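Long-range contacts in ectoine dioxygenase (PDB 4MHR), which catalyses the iron- and 2-oxoglutarate-dependent hydroxylation of L-ectoine to 5-hydroxyectoine, a compatible solute that protects cells against osmotic stress: residues D11-R16 and R24-P29; V56-F61 and P241-L246; E96-F101 and L138-G143; E130-Q135 and V270-S275. All blocks are in the same frame, centred on the assembly; numbering follows the deposited sequence.

Contact 1 (D11-R16 and R24-P29); sequences DLYPSR and RPRLDP
The phenol of Tyr13 reaches from the N-terminal segment into the turn formed by residues 26-28, and its hydroxyl is gripped twice. Tyr13 OH donates to Asp28 OD2 at 2.7 Å, meeting that oxygen from above the carboxylate plane, 44° out of it, and accepts from Leu27 N at 2.8 Å. This is the close-packed part: the ring is buried, Leu12 CB lies over one face, and Tyr196 of strand 195-197 meets the ring with planes at about 60°. A phenylalanine here would lack the hydroxyl and would probably leave Leu27 N and Asp28 OD2 each short of one partner. Packing is also close where Pro14 CG lies over one face of the Arg24 guanidinium, 3.5 Å from Arg24 NH1. The outer side is looser. Leu12 CG touches Leu27 CD1 at 4.1 Å, and water 1 bridges the two backbones, donating to Leu12 O at 3.0 Å and to Pro25 O at 2.7 Å. Asp11 OD2, accepting from Tyr13 N, closes an Asx turn ahead of the ring. Asp28 OD1 also pairs with Arg166 in a salt bridge, so the carboxylate that accepts the phenol's hydrogen bond is probably kept ionised, and its bond to the phenol is then likely to be charge-assisted.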
# COMPACT_ATOMS: atom_id res chain seq x y z
N ASP A 11 12.69 13.18 16.17
CA ASP A 11 11.66 12.11 15.97
C ASP A 11 10.30 12.67 16.16
O ASP A 11 9.80 12.77 17.25
CB ASP A 11 11.88 10.83 16.84
CG ASP A 11 10.97 9.61 16.41
OD1 ASP A 11 11.16 8.51 16.97
OD2 ASP A 11 10.09 9.71 15.49
N LEU A 12 9.64 12.97 15.03
CA LEU A 12 8.27 13.50 15.03
C LEU A 12 7.24 12.47 15.43
O LEU A 12 6.13 12.79 15.87
CB LEU A 12 7.96 14.06 13.62
CG LEU A 12 8.42 15.50 13.39
CD1 LEU A 12 9.87 15.79 13.65
CD2 LEU A 12 8.11 15.86 11.94
N TYR A 13 7.61 11.21 15.24
CA TYR A 13 6.66 10.13 15.47
C TYR A 13 7.22 8.93 16.32
O TYR A 13 7.30 7.79 15.82
CB TYR A 13 6.22 9.66 14.04
CG TYR A 13 5.58 10.70 13.22
CD1 TYR A 13 4.36 11.20 13.57
CD2 TYR A 13 6.17 11.18 12.05
CE1 TYR A 13 3.75 12.19 12.85
CE2 TYR A 13 5.51 12.15 11.27
CZ TYR A 13 4.30 12.63 11.66
OH TYR A 13 3.60 13.57 10.90
N PRO A 14 7.57 9.15 17.62
CA PRO A 14 8.10 8.05 18.49
C PRO A 14 7.11 6.97 18.76
O PRO A 14 5.96 7.27 19.01
CB PRO A 14 8.44 8.77 19.80
CG PRO A 14 7.60 9.99 19.80
CD PRO A 14 7.37 10.40 18.36
N SER A 15 7.51 5.72 18.64
CA SER A 15 6.60 4.64 18.93
C SER A 15 7.42 3.49 19.49
O SER A 15 8.65 3.45 19.32
CB SER A 15 5.86 4.18 17.65
OG SER A 15 4.93 3.13 17.90
N ARG A 16 6.72 2.52 20.10
CA ARG A 16 7.35 1.35 20.73
C ARG A 16 8.39 1.70 21.81
O ARG A 16 9.30 0.93 22.03
CB ARG A 16 7.96 0.41 19.70
CG ARG A 16 7.05 0.20 18.51
CD ARG A 16 7.51 -0.93 17.67
NE ARG A 16 6.88 -0.90 16.35
CZ ARG A 16 7.27 -1.66 15.35
NH1 ARG A 16 8.27 -2.53 15.50
NH2 ARG A 16 6.67 -1.58 14.18
N ARG A 24 -1.22 10.54 18.83
CA ARG A 24 -0.49 11.80 18.58
C ARG A 24 -0.91 12.42 17.27
O ARG A 24 -1.47 11.74 16.42
CB ARG A 24 0.99 11.50 18.53
CG ARG A 24 1.52 11.10 19.90
CD ARG A 24 2.90 10.53 19.84
NE ARG A 24 3.85 11.59 19.51
CZ ARG A 24 4.79 12.09 20.32
NH1 ARG A 24 4.98 11.60 21.53
NH2 ARG A 24 5.58 13.05 19.86
N PRO A 25 -0.70 13.72 17.12
CA PRO A 25 -1.11 14.37 15.89
C PRO A 25 -0.18 14.05 14.69
O PRO A 25 1.05 13.80 14.82
CB PRO A 25 -1.04 15.83 16.25
CG PRO A 25 0.02 15.92 17.29
CD PRO A 25 -0.16 14.69 18.10
N ARG A 26 -0.80 14.02 13.51
CA ARG A 26 -0.08 14.03 12.26
C ARG A 26 0.50 15.43 12.20
O ARG A 26 -0.15 16.49 12.43
CB ARG A 26 -1.03 13.74 11.08
CG ARG A 26 -0.35 13.87 9.71
CD ARG A 26 -1.28 13.45 8.59
NE ARG A 26 -0.57 13.27 7.35
CZ ARG A 26 -0.55 12.17 6.59
NH1 ARG A 26 -1.15 11.02 6.92
NH2 ARG A 26 0.11 12.22 5.43
N LEU A 27 1.74 15.45 11.82
CA LEU A 27 2.45 16.73 11.64
C LEU A 27 2.90 17.00 10.19
O LEU A 27 3.68 17.87 9.94
CB LEU A 27 3.65 16.69 12.53
CG LEU A 27 3.29 16.51 14.02
CD1 LEU A 27 4.61 16.33 14.80
CD2 LEU A 27 2.51 17.71 14.56
N ASP A 28 2.39 16.21 9.25
CA ASP A 28 2.71 16.33 7.81
C ASP A 28 1.42 16.59 7.02
O ASP A 28 0.38 16.15 7.44
CB ASP A 28 3.27 14.98 7.31
CG ASP A 28 4.69 14.74 7.77
OD1 ASP A 28 5.58 15.52 7.32
OD2 ASP A 28 4.90 13.78 8.56
N PRO A 29 1.50 17.27 5.87
CA PRO A 29 0.32 17.26 5.02
C PRO A 29 -0.13 15.83 4.59
O PRO A 29 0.63 14.86 4.67
CB PRO A 29 0.75 18.05 3.79
CG PRO A 29 1.93 18.80 4.19
CD PRO A 29 2.62 17.96 5.26
O HOH W 1 3.23 13.30 16.40

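Contact 2 (V56-F61 and P241-L246); sequences VLEDIF and PGTVIL
With CG anti to the carbonyl carbon in both residues (chi1 -55° in Leu57), the two leucines Leu57 and Leu246 converge across the strands, and Leu57 CD1 meets Leu246 CD1 at 3.5 Å, tighter than usual carbon contact. In Val56, CG1 stands anti to the backbone N, as does CG2 of Thr243, and these methyls are likewise 3.5 Å apart, on the side to which Val56 points. The strands belong to the large antiparallel sheet of the cupin fold: strand 54-57 is its outermost strand on this side, with 244-248 next to it.

Leu57 and Val244 form a hydrogen-bonded antiparallel pair. Leu57 N donates to Val244 O and Val244 N to Leu57 O, the latter nearly straight at 177°, and both donors lie in the carbonyl plane of their acceptors. Val56 faces Ile245 in the adjoining non-hydrogen-bonded pair.

Beyond Leu57 the chain leaves the pairing and water takes over. Water 2 accepts from Asp59 N and donates to Thr243 OG1, whose hydroxyl is also bonded to Lys240 O. Ile60 CD1 and Phe61 CE2 both close on Val244 CG2, while helix 117-127 borders this side, Leu119 touching Ile60, Arg118 Phe61 and Val122 Leu246. Gly242 adopts a positive phi of 99°, where a CB would be jammed against the preceding carbonyl oxygen and would point toward Phe61. The aromatic ring presents its edge to this residue, Phe61 CD2 lying 3.6 Å from Gly242 O, in the ring plane.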
# COMPACT_ATOMS: atom_id res chain seq x y z
N VAL A 56 -10.47 5.66 -4.66
CA VAL A 56 -10.59 4.50 -5.57
C VAL A 56 -10.61 5.04 -7.01
O VAL A 56 -11.42 5.93 -7.31
CB VAL A 56 -11.85 3.71 -5.25
CG1 VAL A 56 -12.02 2.49 -6.17
CG2 VAL A 56 -11.84 3.29 -3.79
N LEU A 57 -9.71 4.54 -7.86
CA LEU A 57 -9.73 4.86 -9.31
C LEU A 57 -10.30 3.68 -10.03
O LEU A 57 -9.79 2.55 -9.85
CB LEU A 57 -8.30 5.07 -9.81
CG LEU A 57 -7.57 6.12 -9.02
CD1 LEU A 57 -6.16 6.24 -9.51
CD2 LEU A 57 -8.32 7.43 -9.15
N GLU A 58 -11.38 3.88 -10.78
CA GLU A 58 -11.99 2.78 -11.55
C GLU A 58 -11.89 3.04 -13.08
O GLU A 58 -11.77 4.20 -13.51
CB GLU A 58 -13.46 2.67 -11.21
CG GLU A 58 -13.78 2.58 -9.74
CD GLU A 58 -15.26 2.82 -9.47
OE1 GLU A 58 -15.67 3.92 -9.04
OE2 GLU A 58 -16.03 1.91 -9.72
N ASP A 59 -11.88 1.94 -13.86
CA ASP A 59 -11.88 2.01 -15.32
C ASP A 59 -10.75 2.81 -15.88
O ASP A 59 -10.93 3.51 -16.84
CB ASP A 59 -13.19 2.61 -15.82
CG ASP A 59 -14.38 1.85 -15.32
OD1 ASP A 59 -14.35 0.61 -15.39
OD2 ASP A 59 -15.29 2.49 -14.76
N ILE A 60 -9.58 2.77 -15.26
CA ILE A 60 -8.46 3.45 -15.85
C ILE A 60 -7.61 2.61 -16.81
O ILE A 60 -6.80 3.18 -17.53
CB ILE A 60 -7.55 4.08 -14.79
CG1 ILE A 60 -7.05 3.04 -13.81
CG2 ILE A 60 -8.27 5.20 -14.05
CD1 ILE A 60 -5.81 3.57 -13.09
N PHE A 61 -7.68 1.28 -16.70
CA PHE A 61 -6.93 0.34 -17.58
C PHE A 61 -7.99 -0.29 -18.46
O PHE A 61 -9.10 -0.55 -17.99
CB PHE A 61 -6.24 -0.79 -16.77
CG PHE A 61 -5.12 -0.31 -15.89
CD1 PHE A 61 -3.95 0.16 -16.44
CD2 PHE A 61 -5.28 -0.25 -14.50
CE1 PHE A 61 -2.93 0.69 -15.66
CE2 PHE A 61 -4.24 0.22 -13.70
CZ PHE A 61 -3.08 0.71 -14.27
N PRO A 241 -11.36 -6.42 -11.21
CA PRO A 241 -9.96 -6.38 -11.53
C PRO A 241 -9.59 -5.12 -12.33
O PRO A 241 -10.35 -4.66 -13.20
CB PRO A 241 -9.78 -7.65 -12.36
CG PRO A 241 -10.80 -8.59 -11.85
CD PRO A 241 -11.97 -7.72 -11.60
N GLY A 242 -8.45 -4.52 -12.00
CA GLY A 242 -8.03 -3.27 -12.65
C GLY A 242 -8.34 -2.02 -11.83
O GLY A 242 -7.69 -1.01 -11.99
N THR A 243 -9.27 -2.13 -10.90
CA THR A 243 -9.55 -1.08 -9.87
C THR A 243 -8.34 -0.82 -9.00
O THR A 243 -7.63 -1.76 -8.63
CB THR A 243 -10.76 -1.47 -8.95
OG1 THR A 243 -11.93 -1.68 -9.75
CG2 THR A 243 -11.07 -0.37 -7.89
N VAL A 244 -8.06 0.46 -8.72
CA VAL A 244 -6.90 0.83 -7.91
C VAL A 244 -7.34 1.52 -6.68
O VAL A 244 -8.17 2.46 -6.74
CB VAL A 244 -5.94 1.74 -8.65
CG1 VAL A 244 -4.61 1.90 -7.86
CG2 VAL A 244 -5.58 1.14 -9.99
N ILE A 245 -6.90 1.01 -5.55
CA ILE A 245 -7.26 1.56 -4.23
C ILE A 245 -5.99 2.26 -3.76
O ILE A 245 -4.92 1.62 -3.70
CB ILE A 245 -7.70 0.50 -3.20
CG1 ILE A 245 -8.97 -0.17 -3.70
CG2 ILE A 245 -8.02 1.18 -1.91
CD1 ILE A 245 -9.32 -1.37 -2.87
N LEU A 246 -6.07 3.58 -3.56
CA LEU A 246 -4.85 4.34 -3.18
C LEU A 246 -5.01 4.75 -1.71
O LEU A 246 -6.09 5.26 -1.31
CB LEU A 246 -4.74 5.63 -3.92
CG LEU A 246 -4.24 5.72 -5.32
CD1 LEU A 246 -5.35 5.26 -6.25
CD2 LEU A 246 -3.84 7.14 -5.61
O HOH W 2 -12.24 -0.57 -12.45
O HOH W 3 -8.93 0.04 -14.56

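Contact 3 (E96-F101 and L138-G143); sequences EIRSIF and LNYKPG
Backbone hydrogen bonds set the register between Arg98-Ile100 and Leu138-Tyr140. Ile100 and Leu138 exchange two bonds, N to O in each direction, both 2.8 Å long with N-H...O angles of 162°, and Tyr140 N donates to Arg98 O over the same length. Between them Ser99 and Asn139 form a non-hydrogen-bonded pair, where Ser99 CA comes to 3.1 Å from Leu138 O in a CA-H...O contact. The strand axes run 172° apart, close to exactly antiparallel.

Apolar contact between side chains is slight: Ile100 CD1 approaches Leu138 CD2 at 4.3 Å, and Leu77 of helix 63-78 touches both residues.

Pro142 brings its CD-CG edge over one face of the Arg98 guanidinium, the two side chains crossing at about a right angle. Arg98 is bent at its second torsion, which brings the guanidinium to Pro142, with Pro142 CD 3.4 Å from Arg98 NE. Its NH1 meets the Tyr140 ring at the edge, 3.8 Å from Tyr140 CD1, the two planes being 55° apart. A weak bond from NH1 to Ile97 O and a salt bridge from NE to Glu91 probably restrain its rotation, the salt bridge more than the weak bond.

Arg98 and Ser99 both face Val89 of the edge strand 88-90, which makes a classic beta bulge. The contact joins strand 131-141 to 97-101, the last but one strand on this side of the cupin sheet, and strand 131-141 carries Lys141, a 2-oxoglutarate-binding residue, whose CB points away from strand 97-101.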
# COMPACT_ATOMS: atom_id res chain seq x y z
N GLU A 96 3.36 -23.12 -0.59
CA GLU A 96 2.38 -22.35 -1.40
C GLU A 96 2.66 -20.86 -1.25
O GLU A 96 2.79 -20.35 -0.10
CB GLU A 96 0.92 -22.59 -0.92
N ILE A 97 2.80 -20.18 -2.38
CA ILE A 97 3.17 -18.74 -2.39
C ILE A 97 1.99 -17.88 -1.90
O ILE A 97 0.82 -18.16 -2.20
CB ILE A 97 3.70 -18.30 -3.76
CG1 ILE A 97 5.03 -18.99 -4.04
CG2 ILE A 97 4.01 -16.81 -3.83
CD1 ILE A 97 5.56 -18.78 -5.43
N ARG A 98 2.28 -16.95 -1.00
CA ARG A 98 1.31 -15.93 -0.58
C ARG A 98 1.68 -14.51 -1.06
O ARG A 98 0.79 -13.78 -1.53
CB ARG A 98 1.09 -15.95 0.89
CG ARG A 98 0.37 -17.24 1.38
CD ARG A 98 -1.14 -17.34 1.01
NE ARG A 98 -1.65 -18.71 1.20
CZ ARG A 98 -1.68 -19.63 0.22
NH1 ARG A 98 -1.23 -19.33 -0.98
NH2 ARG A 98 -2.13 -20.85 0.44
N SER A 99 2.96 -14.13 -0.95
CA SER A 99 3.52 -12.86 -1.50
C SER A 99 4.91 -13.00 -2.17
O SER A 99 5.77 -13.76 -1.70
CB SER A 99 3.72 -11.81 -0.42
OG SER A 99 2.58 -11.62 0.35
N ILE A 100 5.08 -12.24 -3.24
CA ILE A 100 6.35 -11.97 -3.89
C ILE A 100 6.71 -10.45 -3.77
O ILE A 100 5.98 -9.59 -4.31
CB ILE A 100 6.30 -12.35 -5.35
CG1 ILE A 100 5.85 -13.80 -5.58
CG2 ILE A 100 7.68 -12.17 -6.02
CD1 ILE A 100 5.49 -14.10 -7.04
N PHE A 101 7.75 -10.14 -3.01
CA PHE A 101 8.26 -8.76 -2.81
C PHE A 101 9.16 -8.37 -3.97
O PHE A 101 9.62 -9.24 -4.71
CB PHE A 101 9.04 -8.65 -1.50
CG PHE A 101 8.17 -8.59 -0.28
CD1 PHE A 101 7.71 -7.38 0.20
CD2 PHE A 101 7.78 -9.76 0.39
CE1 PHE A 101 6.92 -7.31 1.32
CE2 PHE A 101 6.96 -9.69 1.51
CZ PHE A 101 6.54 -8.46 1.99
N LEU A 138 3.43 -8.69 -4.89
CA LEU A 138 2.33 -9.39 -5.53
C LEU A 138 1.79 -10.34 -4.47
O LEU A 138 2.52 -11.18 -3.87
CB LEU A 138 2.73 -10.08 -6.81
CG LEU A 138 1.67 -11.05 -7.39
CD1 LEU A 138 0.34 -10.43 -7.71
CD2 LEU A 138 2.20 -11.79 -8.60
N ASN A 139 0.51 -10.13 -4.17
CA ASN A 139 -0.19 -10.90 -3.14
C ASN A 139 -1.26 -11.81 -3.71
O ASN A 139 -2.01 -11.41 -4.61
CB ASN A 139 -0.88 -9.98 -2.18
CG ASN A 139 0.08 -9.05 -1.49
OD1 ASN A 139 -0.07 -7.80 -1.50
ND2 ASN A 139 1.08 -9.64 -0.88
N TYR A 140 -1.36 -13.00 -3.11
CA TYR A 140 -2.39 -14.01 -3.43
C TYR A 140 -2.91 -14.61 -2.16
O TYR A 140 -2.15 -15.13 -1.32
CB TYR A 140 -1.81 -15.10 -4.24
CG TYR A 140 -2.80 -16.18 -4.54
CD1 TYR A 140 -2.87 -17.37 -3.76
CD2 TYR A 140 -3.67 -16.03 -5.59
CE1 TYR A 140 -3.79 -18.35 -4.07
CE2 TYR A 140 -4.59 -17.00 -5.89
CZ TYR A 140 -4.64 -18.14 -5.16
OH TYR A 140 -5.55 -19.06 -5.52
N LYS A 141 -4.21 -14.50 -1.97
CA LYS A 141 -4.87 -14.96 -0.73
C LYS A 141 -5.89 -15.98 -1.25
O LYS A 141 -6.87 -15.58 -1.93
CB LYS A 141 -5.56 -13.80 -0.02
CG LYS A 141 -6.65 -14.16 0.99
CD LYS A 141 -7.61 -13.00 1.26
CE LYS A 141 -8.03 -12.92 2.71
NZ LYS A 141 -8.30 -11.50 3.11
N PRO A 142 -5.64 -17.27 -1.02
CA PRO A 142 -6.55 -18.26 -1.59
C PRO A 142 -7.95 -18.22 -1.00
O PRO A 142 -8.17 -17.74 0.09
CB PRO A 142 -5.91 -19.59 -1.18
CG PRO A 142 -5.26 -19.26 0.13
CD PRO A 142 -4.65 -17.90 -0.12
N GLY A 143 -8.86 -18.80 -1.74
CA GLY A 143 -10.17 -19.13 -1.22
C GLY A 143 -10.08 -20.16 -0.12
O GLY A 143 -9.03 -20.80 0.04

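Contact 4 (E130-Q135 and V270-S275); sequences EVYIHQ and VYNAVS
Two neighbouring strands of the cupin sheet, 131-141 and 264-273, pair here beside the ectoine site, across from each other at Tyr132 and Asn272. Their backbones exchange two bonds, Tyr132 N to Asn272 O at 3.0 Å and Asn272 N to Tyr132 O at 2.9 Å. The side chains repeat the pairing: the two run together from the sheet, and Asn272 ND2 donates to Tyr132 OH at 3.0 Å, the hydroxyl oxygen only 9° out of the amide plane. Tyr132 takes the crowded position with CG between the backbone N and carbonyl carbon (chi1 73°), which brings its ring alongside Asn272 CB. The amide oxygen, Asn272 OD1, is bonded to Asn276. Replacing Tyr132 by an alanine would probably leave Asn272 ND2 without this acceptor and Asn272 CB without the ring beside it. On the other face Ile133 CD1 makes a CH-pi contact, 4.0 Å from the centroid of the Tyr271 ring. The chain corners at His134, whose N still donates to Val270 O at 2.8 Å. Gln135, which binds ectoine, and Val270 both touch Trp158 of helix 154-162, while strand 169-175 flanks 264-273 and helix 117-127 covers Tyr271 through Leu119 and Ala123.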
# COMPACT_ATOMS: atom_id res chain seq x y z
N GLU A 130 9.04 14.24 -7.01
CA GLU A 130 9.42 12.99 -7.65
C GLU A 130 9.35 11.80 -6.66
O GLU A 130 9.55 11.96 -5.43
CB GLU A 130 10.87 13.13 -8.22
CG GLU A 130 11.00 14.26 -9.30
CD GLU A 130 9.97 14.15 -10.39
OE1 GLU A 130 9.59 13.01 -10.83
OE2 GLU A 130 9.44 15.22 -10.77
N VAL A 131 9.14 10.61 -7.18
CA VAL A 131 8.88 9.44 -6.31
C VAL A 131 9.71 8.23 -6.70
O VAL A 131 10.22 8.16 -7.81
CB VAL A 131 7.40 9.01 -6.41
CG1 VAL A 131 6.50 10.06 -5.84
CG2 VAL A 131 7.00 8.77 -7.84
N TYR A 132 9.82 7.28 -5.80
CA TYR A 132 10.46 6.02 -6.13
C TYR A 132 9.68 4.94 -5.39
O TYR A 132 8.78 5.23 -4.55
CB TYR A 132 11.96 6.07 -5.73
CG TYR A 132 12.16 6.00 -4.24
CD1 TYR A 132 11.99 7.13 -3.43
CD2 TYR A 132 12.45 4.83 -3.63
CE1 TYR A 132 12.15 7.05 -2.10
CE2 TYR A 132 12.60 4.75 -2.24
CZ TYR A 132 12.45 5.86 -1.50
OH TYR A 132 12.57 5.85 -0.13
N ILE A 133 9.95 3.69 -5.77
CA ILE A 133 9.29 2.51 -5.19
C ILE A 133 9.95 2.11 -3.91
O ILE A 133 11.06 1.66 -3.94
CB ILE A 133 9.20 1.32 -6.17
CG1 ILE A 133 8.48 1.75 -7.45
CG2 ILE A 133 8.46 0.15 -5.50
CD1 ILE A 133 7.07 2.28 -7.23
N HIS A 134 9.29 2.34 -2.77
CA HIS A 134 9.84 1.95 -1.46
C HIS A 134 9.74 0.40 -1.29
O HIS A 134 10.57 -0.23 -0.68
CB HIS A 134 9.09 2.69 -0.33
CG HIS A 134 9.23 2.09 1.04
ND1 HIS A 134 10.34 2.30 1.84
CD2 HIS A 134 8.36 1.37 1.78
CE1 HIS A 134 10.15 1.72 3.02
NE2 HIS A 134 8.96 1.15 3.00
N GLN A 135 8.68 -0.18 -1.81
CA GLN A 135 8.41 -1.60 -1.63
C GLN A 135 7.36 -1.92 -2.63
O GLN A 135 6.50 -1.08 -2.91
CB GLN A 135 7.81 -1.84 -0.24
CG GLN A 135 7.41 -3.28 0.02
CD GLN A 135 6.64 -3.40 1.31
OE1 GLN A 135 5.38 -3.45 1.33
NE2 GLN A 135 7.37 -3.36 2.41
N VAL A 270 4.23 0.67 -3.29
CA VAL A 270 4.44 1.76 -2.38
C VAL A 270 5.33 2.82 -3.00
O VAL A 270 6.52 2.59 -3.28
CB VAL A 270 5.03 1.29 -1.03
CG1 VAL A 270 5.18 2.45 -0.06
CG2 VAL A 270 4.17 0.17 -0.42
N TYR A 271 4.76 4.02 -3.16
CA TYR A 271 5.49 5.20 -3.70
C TYR A 271 5.92 6.04 -2.53
O TYR A 271 5.13 6.35 -1.63
CB TYR A 271 4.57 5.98 -4.65
CG TYR A 271 4.15 5.28 -5.90
CD1 TYR A 271 4.89 5.42 -7.09
CD2 TYR A 271 3.05 4.44 -5.92
CE1 TYR A 271 4.48 4.77 -8.28
CE2 TYR A 271 2.66 3.77 -7.10
CZ TYR A 271 3.41 3.91 -8.25
OH TYR A 271 3.02 3.28 -9.39
N ASN A 272 7.18 6.40 -2.48
CA ASN A 272 7.70 7.36 -1.52
C ASN A 272 8.29 8.61 -2.22
O ASN A 272 8.82 8.50 -3.29
CB ASN A 272 8.75 6.72 -0.62
CG ASN A 272 9.09 7.59 0.62
OD1 ASN A 272 8.28 8.38 1.12
ND2 ASN A 272 10.30 7.39 1.15
N ALA A 273 8.19 9.79 -1.61
CA ALA A 273 8.83 10.97 -2.17
C ALA A 273 10.36 10.77 -2.07
O ALA A 273 10.88 10.27 -1.03
CB ALA A 273 8.41 12.24 -1.39
N VAL A 274 11.07 11.13 -3.12
CA VAL A 274 12.58 11.05 -3.07
C VAL A 274 13.19 11.87 -1.92
O VAL A 274 14.15 11.42 -1.35
CB VAL A 274 13.26 11.38 -4.42
CG1 VAL A 274 12.81 10.45 -5.54
CG2 VAL A 274 12.95 12.83 -4.83
N SER A 275 12.57 12.99 -1.54
CA SER A 275 12.96 13.80 -0.39
C SER A 275 12.62 13.16 1.00
O SER A 275 13.14 13.56 2.02
CB SER A 275 12.35 15.23 -0.49
OG SER A 275 10.94 15.20 -0.41

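Overall arrangement
Contacts 2, 3 and 4 all belong to the seven-stranded cupin sheet, whereas contact 1 lies at the surface, in loops around the short strand 23-25. Contacts 2 and 4 are buried and contact 3 partly so. Contacts 3 and 4 share strand 131-141 and touch where Phe101 CE1 meets Gln135 CD at 3.9 Å; contact 2 secures the opposite margin of the sheet, its centre about 20 Å from the centre of either. Paired backbone bonds dominate these three, joined by methyl packing in contact 2, an arginine packed on proline in contact 3 and a tyrosine-asparagine bond in contact 4. Contact 1 relies instead on a phenol, a carboxylate and a bridging water.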